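Local coordinates for protein eukaryotic peptide chain release factor GTP-binding subunit (Schizosaccharomyces pombe, PDB 1R5B) that is a GTP-binding translation release factor subunit (eRF3), joining a GTP-binding domain of the EF-Tu type to beta-rich domains, at residues 448-451 with 457-460. Numbering follows the deposited sequence.
Sequences FTLR and VAVG
Phe448 lays its ring across the backbone of Gly460, where 448-451 and 457-460 run antiparallel, their axes at 165°. Gly460 CA sits 3.9 Å from the centroid of the Phe448 ring and only 20° off the ring normal, a CH-pi contact over the face, while Gly460 O lies above the same ring, offset toward its rim. The Phe448 ring is brought there because CG stands between the backbone N and the carbonyl carbon (chi1 59°), folding the ring over the neighbouring strand; glycine has no side chain to obstruct it. Two reciprocal bonds fix the backbones beneath: Phe448 N to Gly460 O, 2.8 Å, and Gly460 N to Phe448 O, also 2.8 Å. Phe448 O, already the acceptor for Gly460 N, is also approached by Val459 CA, of the adjoining non-hydrogen-bonded pair with Thr449, at 3.4 Å in a CA-H...O contact.

Leu450 shares the Phe448 face of the sheet. Leu450 N bonds to Ala458 O at 3.2 Å, nearly straight at the hydrogen but reaching the oxygen from well above the carbonyl plane. Leu450 CD2 touches Ala458 CB at 3.8 Å, and Leu450 CB meets Val457 CG2 at 3.9 Å. Ile369 of strand 364-371 packs against both Leu450 and Ala458, and Met386 of strand 385-387 against Phe448 and Leu450. Flanked by those two strands, the segments form a beta hairpin, joined by a five-residue connection, within the antiparallel sheet of the eEF1A-like C-terminal domain.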
loop_
_atom_site.group_PDB
_atom_site.type_symbol
_atom_site.label_atom_id
_atom_site.label_comp_id
_atom_site.label_asym_id
_atom_site.label_seq_id
_atom_site.Cartn_x
_atom_site.Cartn_y
_atom_site.Cartn_z
ATOM N N PHE A 448 -10.861 -11.345 -5.274
ATOM C CA PHE A 448 -11.302 -12.742 -5.092
ATOM C C PHE A 448 -11.111 -13.729 -6.272
ATOM O O PHE A 448 -11.093 -13.339 -7.442
ATOM C CB PHE A 448 -12.751 -12.773 -4.615
ATOM C CG PHE A 448 -13.722 -12.120 -5.540
ATOM C CD1 PHE A 448 -14.305 -12.854 -6.572
ATOM C CD2 PHE A 448 -14.116 -10.801 -5.347
ATOM C CE1 PHE A 448 -15.236 -12.274 -7.408
ATOM C CE2 PHE A 448 -15.054 -10.214 -6.187
ATOM C CZ PHE A 448 -15.611 -10.957 -7.220
ATOM N N THR A 449 -10.960 -15.013 -5.928
ATOM C CA THR A 449 -10.877 -16.102 -6.908
ATOM C C THR A 449 -11.928 -17.208 -6.648
ATOM O O THR A 449 -12.165 -17.600 -5.502
ATOM C CB THR A 449 -9.442 -16.716 -6.944
ATOM O OG1 THR A 449 -9.359 -17.871 -6.097
ATOM C CG2 THR A 449 -8.408 -15.782 -6.355
ATOM N N LEU A 450 -12.532 -17.717 -7.725
ATOM C CA LEU A 450 -13.592 -18.737 -7.655
ATOM C C LEU A 450 -13.042 -20.139 -7.937
ATOM O O LEU A 450 -12.175 -20.310 -8.789
ATOM C CB LEU A 450 -14.723 -18.393 -8.632
ATOM C CG LEU A 450 -15.714 -17.325 -8.143
ATOM C CD1 LEU A 450 -15.054 -16.200 -7.361
ATOM C CD2 LEU A 450 -16.482 -16.743 -9.305
ATOM N N ARG A 451 -13.546 -21.131 -7.203
ATOM C CA ARG A 451 -13.086 -22.518 -7.304
ATOM C C ARG A 451 -14.279 -23.464 -7.493
ATOM O O ARG A 451 -15.229 -23.436 -6.707
ATOM C CB ARG A 451 -12.304 -22.906 -6.043
ATOM C CG ARG A 451 -10.819 -22.565 -6.098
ATOM C CD ARG A 451 -9.884 -23.710 -5.712
ATOM N NE ARG A 451 -8.666 -23.735 -6.528
ATOM C CZ ARG A 451 -7.591 -24.482 -6.271
ATOM N NH1 ARG A 451 -7.552 -25.285 -5.208
ATOM N NH2 ARG A 451 -6.539 -24.423 -7.081
ATOM N N VAL A 457 -11.567 -21.211 -11.600
ATOM C CA VAL A 457 -12.587 -20.955 -12.628
ATOM C C VAL A 457 -12.803 -19.478 -12.957
ATOM O O VAL A 457 -13.180 -19.151 -14.069
ATOM C CB VAL A 457 -13.990 -21.558 -12.298
ATOM C CG1 VAL A 457 -14.168 -22.959 -12.944
ATOM C CG2 VAL A 457 -14.272 -21.569 -10.804
ATOM N N ALA A 458 -12.613 -18.584 -11.996
ATOM C CA ALA A 458 -12.681 -17.154 -12.297
ATOM C C ALA A 458 -11.823 -16.297 -11.364
ATOM O O ALA A 458 -11.175 -16.807 -10.451
ATOM C CB ALA A 458 -14.135 -16.678 -12.288
ATOM N N VAL A 459 -11.807 -14.991 -11.631
ATOM C CA VAL A 459 -11.169 -14.007 -10.756
ATOM C C VAL A 459 -11.922 -12.693 -10.867
ATOM O O VAL A 459 -12.434 -12.349 -11.931
ATOM C CB VAL A 459 -9.670 -13.761 -11.099
ATOM C CG1 VAL A 459 -8.779 -14.853 -10.509
ATOM C CG2 VAL A 459 -9.448 -13.631 -12.603
ATOM N N GLY A 460 -11.974 -11.951 -9.767
ATOM C CA GLY A 460 -12.761 -10.738 -9.731
ATOM C C GLY A 460 -12.476 -9.815 -8.570
ATOM O O GLY A 460 -11.833 -10.196 -7.599
#